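Local coordinates for L-glyceraldehyde 3-phosphate reductase (Clostridium beijerinckii, PDB 6HG6), which binds NADPH and probably uses it to reduce aldehydes such as furfural, as an aldo-keto reductase built on a TIM barrel, at residues 16-20 with 21-25; 111-114 with 115-119; 193-197 with 198-202. One frame throughout, in Å; residues are numbered along the deposited sequence.

Contact 1: residues 16-20 with 21-25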
loop_
_atom_site.group_PDB
_atom_site.type_symbol
_atom_site.label_atom_id
_atom_site.label_comp_id
_atom_site.label_asym_id
_atom_site.label_seq_id
_atom_site.Cartn_x
_atom_site.Cartn_y
_atom_site.Cartn_z
ATOM N N SER A 16 -7.700 11.307 -1.392
ATOM C CA SER A 16 -9.013 10.642 -1.242
ATOM C C SER A 16 -9.214 10.224 0.202
ATOM O O SER A 16 -8.292 9.675 0.812
ATOM C CB SER A 16 -9.122 9.465 -2.194
ATOM O OG SER A 16 -9.154 9.950 -3.541
ATOM N N LYS A 17 -10.435 10.427 0.678
ATOM C CA LYS A 17 -10.814 9.966 2.014
ATOM C C LYS A 17 -10.708 8.441 2.092
ATOM O O LYS A 17 -11.086 7.733 1.140
ATOM C CB LYS A 17 -12.252 10.327 2.334
ATOM C CG LYS A 17 -12.540 11.808 2.407
ATOM C CD LYS A 17 -13.994 12.125 2.484
ATOM C CE LYS A 17 -14.708 11.457 3.631
ATOM N NZ LYS A 17 -16.129 11.904 3.678
ATOM N N CYS A 18 -10.226 7.987 3.213
ATOM C CA CYS A 18 -10.152 6.563 3.601
ATOM C C CYS A 18 -11.552 6.113 3.989
ATOM O O CYS A 18 -11.849 6.126 5.175
ATOM C CB CYS A 18 -9.286 6.356 4.817
ATOM S SG CYS A 18 -7.566 6.299 4.337
ATOM N N GLY A 19 -12.372 5.733 3.003
ATOM C CA GLY A 19 -13.788 5.462 3.257
ATOM C C GLY A 19 -14.454 6.704 3.848
ATOM O O GLY A 19 -14.339 7.776 3.236
ATOM N N GLU A 20 -15.078 6.591 5.019
ATOM C CA GLU A 20 -15.859 7.701 5.624
ATOM C C GLU A 20 -14.930 8.683 6.361
ATOM O O GLU A 20 -15.322 9.823 6.543
ATOM C CB GLU A 20 -16.977 7.091 6.472
ATOM C CG GLU A 20 -18.039 6.478 5.553
ATOM C CD GLU A 20 -19.226 5.739 6.164
ATOM O OE1 GLU A 20 -19.112 5.294 7.323
ATOM O OE2 GLU A 20 -20.281 5.594 5.459
ATOM N N SER A 21 -13.710 8.304 6.652
ATOM C CA SER A 21 -12.745 9.083 7.468
ATOM C C SER A 21 -12.311 10.402 6.826
ATOM O O SER A 21 -12.227 10.512 5.567
ATOM C CB SER A 21 -11.562 8.203 7.750
ATOM O OG SER A 21 -10.553 8.924 8.415
ATOM N N GLY A 22 -11.902 11.347 7.675
ATOM C CA GLY A 22 -11.275 12.598 7.236
ATOM C C GLY A 22 -9.811 12.376 6.880
ATOM O O GLY A 22 -9.190 13.303 6.375
ATOM N N LEU A 23 -9.277 11.181 7.138
ATOM C CA LEU A 23 -7.890 10.848 6.766
ATOM C C LEU A 23 -7.864 10.667 5.245
ATOM O O LEU A 23 -8.555 9.772 4.740
ATOM C CB LEU A 23 -7.460 9.588 7.492
ATOM C CG LEU A 23 -5.986 9.264 7.259
ATOM C CD1 LEU A 23 -5.148 10.352 7.935
ATOM C CD2 LEU A 23 -5.585 7.877 7.737
ATOM N N LYS A 24 -7.037 11.431 4.558
ATOM C CA LYS A 24 -6.932 11.302 3.096
ATOM C C LYS A 24 -5.590 10.717 2.719
ATOM O O LYS A 24 -4.550 11.075 3.327
ATOM C CB LYS A 24 -7.139 12.652 2.433
ATOM C CG LYS A 24 -8.493 13.277 2.692
ATOM C CD LYS A 24 -8.634 14.495 1.802
ATOM C CE LYS A 24 -9.950 15.178 2.014
ATOM N NZ LYS A 24 -10.155 16.274 1.047
ATOM N N LEU A 25 -5.631 9.782 1.774
ATOM C CA LEU A 25 -4.405 9.224 1.198
ATOM C C LEU A 25 -4.213 9.906 -0.159
ATOM O O LEU A 25 -5.177 10.236 -0.854
ATOM C CB LEU A 25 -4.535 7.717 0.969
ATOM C CG LEU A 25 -4.865 6.851 2.169
ATOM C CD1 LEU A 25 -4.776 5.375 1.802
ATOM C CD2 LEU A 25 -3.944 7.161 3.324
#
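Cys18 and Ser21 meet through a flat peptide group: Ser21 N stands over the carbonyl plane of Cys18, 51° out of it, and its bond to Cys18 O is 3.2 Å long. Leu23 O is used quite differently, for Cys18 N reaches it at 2.9 Å almost along the C=O axis. Next to this bond, Ser16 and Leu25 exchange two backbone hydrogen bonds as an antiparallel hydrogen-bonded pair. The aliphatic chain of Lys17 lies alongside Ser21 O. A bend at chi3 (56°) brings Lys17 CE back to 3.3 Å from Ser21 O, so the chain touches this oxygen at both CB and CE. On the other side of the hairpin Cys18 SG packs 3.5 Å from Leu25 CG and more loosely on Leu23 CD2. Ser21 OG, anti to its own N (chi1 174°), lies beside the carbonyl and accepts from Leu23 N at 2.9 Å, an ST turn. Cys18 and Leu25 also touch strand 189-195, and Leu25 reaches Leu93 and Thr293. A beta hairpin turned by a type II' turn with Gly19 at its second position, laid across the N-terminal ends of the barrel strands, is a familiar feature of aldo-keto reductases.

Contact 2: residues 111-114 with 115-119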
loop_
_atom_site.group_PDB
_atom_site.type_symbol
_atom_site.label_atom_id
_atom_site.label_comp_id
_atom_site.label_asym_id
_atom_site.label_seq_id
_atom_site.Cartn_x
_atom_site.Cartn_y
_atom_site.Cartn_z
ATOM N N GLY A 111 0.197 -12.421 14.416
ATOM C CA GLY A 111 -1.146 -12.413 15.235
ATOM C C GLY A 111 -1.316 -12.373 16.809
ATOM O O GLY A 111 -2.375 -11.829 17.336
ATOM N N SER A 112 -0.471 -12.964 17.653
ATOM C CA SER A 112 -0.608 -12.797 19.123
ATOM C C SER A 112 -0.405 -11.342 19.548
ATOM O O SER A 112 0.328 -10.607 18.882
ATOM C CB SER A 112 0.376 -13.670 19.880
ATOM O OG SER A 112 1.728 -13.238 19.663
ATOM N N ARG A 113 -0.992 -10.952 20.688
ATOM C CA ARG A 113 -0.747 -9.644 21.327
ATOM C C ARG A 113 0.764 -9.504 21.599
ATOM O O ARG A 113 1.319 -8.452 21.319
ATOM C CB ARG A 113 -1.568 -9.565 22.621
ATOM C CG ARG A 113 -1.321 -8.315 23.450
ATOM C CD ARG A 113 -2.198 -8.441 24.673
ATOM N NE ARG A 113 -2.124 -7.236 25.456
ATOM C CZ ARG A 113 -2.768 -6.106 25.187
ATOM N NH1 ARG A 113 -3.599 -6.051 24.160
ATOM N NH2 ARG A 113 -2.588 -5.059 25.996
ATOM N N LYS A 114 1.426 -10.558 22.083
ATOM C CA LYS A 114 2.886 -10.508 22.354
ATOM C C LYS A 114 3.645 -10.062 21.103
ATOM O O LYS A 114 4.385 -9.088 21.161
ATOM C CB LYS A 114 3.353 -11.867 22.858
ATOM C CG LYS A 114 4.842 -12.117 22.742
ATOM C CD LYS A 114 5.678 -11.265 23.642
ATOM C CE LYS A 114 7.099 -11.826 23.734
ATOM N NZ LYS A 114 7.919 -11.136 24.753
ATOM N N TYR A 115 3.436 -10.729 19.968
ATOM C CA TYR A 115 4.180 -10.395 18.738
ATOM C C TYR A 115 3.811 -8.992 18.274
ATOM O O TYR A 115 4.686 -8.199 17.919
ATOM C CB TYR A 115 3.918 -11.472 17.690
ATOM C CG TYR A 115 4.351 -11.074 16.311
ATOM C CD1 TYR A 115 5.601 -10.549 16.061
ATOM C CD2 TYR A 115 3.488 -11.251 15.241
ATOM C CE1 TYR A 115 5.979 -10.198 14.771
ATOM C CE2 TYR A 115 3.860 -10.924 13.953
ATOM C CZ TYR A 115 5.113 -10.390 13.720
ATOM O OH TYR A 115 5.446 -10.007 12.442
ATOM N N ILE A 116 2.514 -8.716 18.187
ATOM C CA ILE A 116 2.043 -7.452 17.580
ATOM C C ILE A 116 2.632 -6.295 18.377
ATOM O O ILE A 116 3.201 -5.385 17.788
ATOM C CB ILE A 116 0.512 -7.441 17.452
ATOM C CG1 ILE A 116 0.044 -8.456 16.412
ATOM C CG2 ILE A 116 0.037 -6.032 17.206
ATOM C CD1 ILE A 116 -1.474 -8.619 16.371
ATOM N N LEU A 117 2.507 -6.301 19.706
ATOM C CA LEU A 117 2.980 -5.157 20.492
ATOM C C LEU A 117 4.502 -5.128 20.560
ATOM O O LEU A 117 5.037 -4.029 20.521
ATOM C CB LEU A 117 2.298 -5.158 21.857
ATOM C CG LEU A 117 0.773 -4.989 21.815
ATOM C CD1 LEU A 117 0.240 -4.998 23.235
ATOM C CD2 LEU A 117 0.438 -3.698 21.140
ATOM N N ALA A 118 5.177 -6.243 20.759
ATOM C CA ALA A 118 6.661 -6.263 20.751
ATOM C C ALA A 118 7.169 -5.748 19.405
ATOM O O ALA A 118 8.116 -4.961 19.371
ATOM C CB ALA A 118 7.194 -7.645 21.064
ATOM N N SER A 119 6.544 -6.150 18.314
ATOM C CA SER A 119 6.955 -5.713 16.964
ATOM C C SER A 119 6.768 -4.214 16.803
ATOM O O SER A 119 7.656 -3.542 16.302
ATOM C CB SER A 119 6.178 -6.416 15.900
ATOM O OG SER A 119 6.725 -6.001 14.656
#
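Ser112 caps the start of helix 113-127 by taking the N-H of Tyr115: Ser112 OG accepts from Tyr115 N at 3.1 Å, with a nearly straight N-H...O angle of 166°. A chi1 of 67° sets OG between the backbone N and the carbonyl carbon, turned forward to the Tyr115 N-H; it also rests against Tyr115 CB. The backbone bonds follow with the i to i+4 spacing of an alpha helix. Ser112 O accepts from Ile116 N, Arg113 O from Leu117 N at 2.9 Å, and Lys114 O from Ala118 N.

Van der Waals contacts of the aliphatic side chains lie on two sides of this first turn. Leu117 CD1 sits over the centre of one face of the Arg113 guanidinium, 3.8 Å from Arg113 CZ, and also touches Arg113 CG. An extended arginine chain, with CG anti to the backbone N (chi1 175°), carries the flat group out over that methyl. The charged end has a further partner in Thr155, whose OG1 is hydrogen-bonded to Arg113 NH1. On the inner side Ile116 CD1 lies 3.5 Å from Gly111 O, while Ile116 CG1 packs against Ser112 O.

Tyr115 makes the aromatic contact, with Gly111 N in plane at the ring edge, 3.6 Å from Tyr115 CD2. Its hydroxyl is hydrogen-bonded to Asn64 and Gly99, and Trp103 meets the ring edge-to-face.

Within the beta-alpha-beta unit of strand 93-98, helix 113-127 and strand 132-137, Tyr115 and Ser119 lean on Ala98 of the first strand and Ile116 on Phe135 and His137 of the second. The adjoining helix 146-158 receives Ile116 and Leu117, and its Glu148 and Ser149 bond to Arg113 N and Gly111 O respectively.

Contact 3: residues 193-197 with 198-202. With NDP (NADPH dihydro-nicotinamide-adenine-dinucleotide phosphate), chain B.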
loop_
_atom_site.group_PDB
_atom_site.type_symbol
_atom_site.label_atom_id
_atom_site.label_comp_id
_atom_site.label_asym_id
_atom_site.label_seq_id
_atom_site.Cartn_x
_atom_site.Cartn_y
_atom_site.Cartn_z
ATOM N N GLN A 193 -5.567 -2.987 3.415
ATOM C CA GLN A 193 -4.499 -3.075 2.406
ATOM C C GLN A 193 -4.561 -4.464 1.792
ATOM O O GLN A 193 -4.363 -5.447 2.498
ATOM C CB GLN A 193 -3.124 -2.753 2.963
ATOM C CG GLN A 193 -2.043 -2.863 1.914
ATOM C CD GLN A 193 -0.743 -2.278 2.399
ATOM O OE1 GLN A 193 -0.707 -1.223 3.047
ATOM N NE2 GLN A 193 0.312 -2.982 2.088
ATOM N N ASN A 194 -4.829 -4.533 0.497
ATOM C CA ASN A 194 -5.054 -5.809 -0.213
ATOM C C ASN A 194 -4.422 -5.789 -1.606
ATOM O O ASN A 194 -4.341 -4.735 -2.241
ATOM C CB ASN A 194 -6.534 -6.179 -0.300
ATOM C CG ASN A 194 -7.199 -6.456 1.028
ATOM O OD1 ASN A 194 -7.423 -5.522 1.789
ATOM N ND2 ASN A 194 -7.482 -7.730 1.313
ATOM N N ARG A 195 -3.999 -6.954 -2.055
ATOM C CA ARG A 195 -3.438 -7.132 -3.413
ATOM C C ARG A 195 -4.592 -6.975 -4.393
ATOM O O ARG A 195 -5.627 -7.598 -4.166
ATOM C CB ARG A 195 -2.799 -8.517 -3.579
ATOM C CG ARG A 195 -1.945 -8.655 -4.834
ATOM C CD ARG A 195 -1.130 -9.962 -4.937
ATOM N NE ARG A 195 -0.310 -10.202 -3.754
ATOM C CZ ARG A 195 -0.668 -10.937 -2.688
ATOM N NH1 ARG A 195 -1.851 -11.544 -2.638
ATOM N NH2 ARG A 195 0.157 -11.039 -1.656
ATOM N N TYR A 196 -4.400 -6.167 -5.429
ATOM C CA TYR A 196 -5.432 -5.933 -6.469
ATOM C C TYR A 196 -4.776 -5.484 -7.756
ATOM O O TYR A 196 -3.964 -4.559 -7.697
ATOM C CB TYR A 196 -6.417 -4.876 -5.974
ATOM C CG TYR A 196 -7.675 -4.701 -6.779
ATOM C CD1 TYR A 196 -8.363 -5.775 -7.324
ATOM C CD2 TYR A 196 -8.222 -3.440 -6.974
ATOM C CE1 TYR A 196 -9.527 -5.591 -8.070
ATOM C CE2 TYR A 196 -9.407 -3.251 -7.663
ATOM C CZ TYR A 196 -10.072 -4.323 -8.221
ATOM O OH TYR A 196 -11.228 -4.107 -8.925
ATOM N N SER A 197 -5.098 -6.139 -8.859
ATOM C CA SER A 197 -4.591 -5.757 -10.194
ATOM C C SER A 197 -5.574 -6.247 -11.241
ATOM O O SER A 197 -6.452 -7.046 -10.923
ATOM C CB SER A 197 -3.242 -6.342 -10.473
ATOM O OG SER A 197 -3.371 -7.743 -10.615
ATOM N N ILE A 198 -5.353 -5.844 -12.473
ATOM C CA ILE A 198 -6.121 -6.420 -13.606
ATOM C C ILE A 198 -6.039 -7.957 -13.556
ATOM O O ILE A 198 -7.051 -8.595 -13.905
ATOM C CB ILE A 198 -5.605 -5.827 -14.921
ATOM C CG1 ILE A 198 -6.043 -4.361 -15.015
ATOM C CG2 ILE A 198 -6.069 -6.644 -16.107
ATOM C CD1 ILE A 198 -5.478 -3.614 -16.190
ATOM N N PHE A 199 -4.904 -8.539 -13.134
ATOM C CA PHE A 199 -4.689 -10.015 -13.102
ATOM C C PHE A 199 -5.034 -10.655 -11.746
ATOM O O PHE A 199 -5.056 -11.913 -11.669
ATOM C CB PHE A 199 -3.258 -10.355 -13.508
ATOM C CG PHE A 199 -2.998 -10.210 -14.979
ATOM C CD1 PHE A 199 -3.855 -10.772 -15.901
ATOM C CD2 PHE A 199 -1.912 -9.484 -15.435
ATOM C CE1 PHE A 199 -3.615 -10.650 -17.259
ATOM C CE2 PHE A 199 -1.667 -9.364 -16.797
ATOM C CZ PHE A 199 -2.543 -9.908 -17.705
ATOM N N ASP A 200 -5.362 -9.881 -10.726
ATOM C CA ASP A 200 -5.718 -10.448 -9.408
ATOM C C ASP A 200 -7.008 -9.801 -8.914
ATOM O O ASP A 200 -6.952 -8.698 -8.350
ATOM C CB ASP A 200 -4.569 -10.307 -8.415
ATOM C CG ASP A 200 -4.848 -11.062 -7.139
ATOM O OD1 ASP A 200 -5.996 -11.506 -6.946
ATOM O OD2 ASP A 200 -3.910 -11.210 -6.353
ATOM N N ARG A 201 -8.114 -10.515 -9.082
ATOM C CA ARG A 201 -9.464 -10.022 -8.729
ATOM C C ARG A 201 -9.910 -10.560 -7.377
ATOM O O ARG A 201 -11.133 -10.577 -7.127
ATOM C CB ARG A 201 -10.435 -10.457 -9.825
ATOM C CG ARG A 201 -10.017 -10.016 -11.218
ATOM C CD ARG A 201 -9.691 -8.530 -11.336
ATOM N NE ARG A 201 -9.541 -8.169 -12.745
ATOM C CZ ARG A 201 -10.512 -7.767 -13.570
ATOM N NH1 ARG A 201 -10.213 -7.510 -14.828
ATOM N NH2 ARG A 201 -11.765 -7.629 -13.170
ATOM N N THR A 202 -8.990 -11.057 -6.550
ATOM C CA THR A 202 -9.336 -11.673 -5.253
ATOM C C THR A 202 -10.337 -10.808 -4.478
ATOM O O THR A 202 -11.359 -11.373 -4.030
ATOM C CB THR A 202 -8.099 -11.961 -4.391
ATOM O OG1 THR A 202 -7.319 -12.882 -5.137
ATOM C CG2 THR A 202 -8.444 -12.565 -3.039
HETATM P PA NDP B . 4.004 -2.562 -8.056
HETATM O O1A NDP B . 3.065 -3.638 -8.489
HETATM O O2A NDP B . 3.747 -1.099 -8.229
HETATM O O5B NDP B . 5.488 -2.899 -8.579
HETATM C C5B NDP B . 6.571 -1.974 -8.291
HETATM C C4B NDP B . 7.738 -2.276 -9.194
HETATM O O4B NDP B . 7.273 -2.213 -10.568
HETATM C C3B NDP B . 8.931 -1.312 -9.130
HETATM O O3B NDP B . 9.894 -1.663 -8.139
HETATM C C2B NDP B . 9.500 -1.454 -10.535
HETATM O O2B NDP B . 10.247 -2.666 -10.565
HETATM C C1B NDP B . 8.240 -1.594 -11.381
HETATM N N9A NDP B . 7.657 -0.346 -11.861
HETATM C C8A NDP B . 7.076 0.648 -11.112
HETATM N N7A NDP B . 6.587 1.626 -11.833
HETATM C C5A NDP B . 6.858 1.256 -13.142
HETATM C C6A NDP B . 6.588 1.875 -14.378
HETATM N N6A NDP B . 5.960 3.042 -14.496
HETATM N N1A NDP B . 6.986 1.229 -15.505
HETATM C C2A NDP B . 7.617 0.053 -15.378
HETATM N N3A NDP B . 7.917 -0.625 -14.272
HETATM C C4A NDP B . 7.506 0.035 -13.174
HETATM O O3 NDP B . 4.182 -2.698 -6.454
HETATM P PN NDP B . 4.911 -3.731 -5.472
HETATM O O1N NDP B . 6.342 -3.320 -5.385
HETATM O O2N NDP B . 4.559 -5.145 -5.805
HETATM O O5D NDP B . 4.176 -3.355 -4.086
HETATM C C5D NDP B . 4.034 -1.948 -3.760
HETATM C C4D NDP B . 3.924 -1.797 -2.261
HETATM O O4D NDP B . 2.760 -2.505 -1.797
HETATM C C3D NDP B . 5.050 -2.404 -1.428
HETATM O O3D NDP B . 6.194 -1.563 -1.445
HETATM C C2D NDP B . 4.353 -2.493 -0.064
HETATM O O2D NDP B . 4.351 -1.239 0.564
HETATM C C1D NDP B . 2.936 -2.910 -0.448
HETATM N N1N NDP B . 2.732 -4.377 -0.350
HETATM C C2N NDP B . 1.921 -4.887 0.635
HETATM C C3N NDP B . 1.901 -6.216 0.957
HETATM C C7N NDP B . 0.987 -6.690 2.056
HETATM O O7N NDP B . 0.342 -5.877 2.744
HETATM N N7N NDP B . 0.931 -8.005 2.266
HETATM C C4N NDP B . 2.806 -7.130 0.176
HETATM C C5N NDP B . 3.476 -6.512 -0.987
HETATM C C6N NDP B . 3.356 -5.228 -1.244
HETATM P P2B NDP B . 11.525 -2.724 -11.553
HETATM O O1X NDP B . 12.151 -1.365 -11.797
HETATM O O2X NDP B . 12.487 -3.671 -10.853
HETATM O O3X NDP B . 10.923 -3.323 -12.815
HETATM O O HOH W 1 -7.655 -8.611 -5.538
HETATM O O HOH W 2 -4.426 -11.893 -3.938
#
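Arg195 passes Asp200 at a slant, with the methylene Arg195 CD 3.4 Å from Asp200 OD2. Their guanidinium and carboxylate planes are only 10° apart, yet the charged groups do not pair directly. A water in the guanidinium plane bridges them instead, accepting from Arg195 NH1 at 2.9 Å and donating to Asp200 OD2. A second water donates to both Arg195 O and Asp200 O.

The other carboxylate oxygen faces forward along the chain. Asp200 OD1 accepts from Thr202 OG1 on its syn lone pair, at 2.6 Å, and from Thr202 N, which completes an Asx turn; two donors from a single residue thus hold the carboxylate in its rotation.

Ser197 and Asp200 close a type I beta turn, with Ser197 N to Asp200 O at 3.2 Å and Asp200 N to Ser197 O at 3.0 Å. This reverses the chain just beyond the C-terminal end of barrel strand 189-195, the end at which TIM barrels carry their active sites. On that strand Gln193, its chain extended, lays NE2 close against the nicotinamide, 3.0 Å from NADPH O7N.

In the turn Ser197 has chi1 69°, which places OG close enough to Phe199 N for a weak hydrogen bond. Arg201 bends sharply at chi2 (-51°), folding back so that NE donates to Ile198 O at 2.8 Å; its terminal nitrogens form salt bridges with Asp326 and Glu204. Tyr196 presents its ring edge to Asp200 O, and its hydroxyl is hydrogen-bonded to Glu204 and Lys209.

Overall arrangement
The three contacts follow one another along the chain and mark different parts of one TIM barrel. Contact 1 is the hairpin of strands 15-17 and 24-26, which precedes the first barrel strand and covers the N-terminal ends of the barrel strands, opposite the end that holds the nicotinamide; contact 2 opens the outer helix that follows strand 93-98; contact 3 borders the cofactor end. Contacts 1 and 3, with centres about 21 Å apart, both involve strand 189-195: the hairpin packs on its beginning, and contact 3 contains its end. Contact 2 lies about 27 Å from each of the others, centre to centre. None of the three touch, and of them contact 3 alone contains an NADPH-binding residue, Gln193.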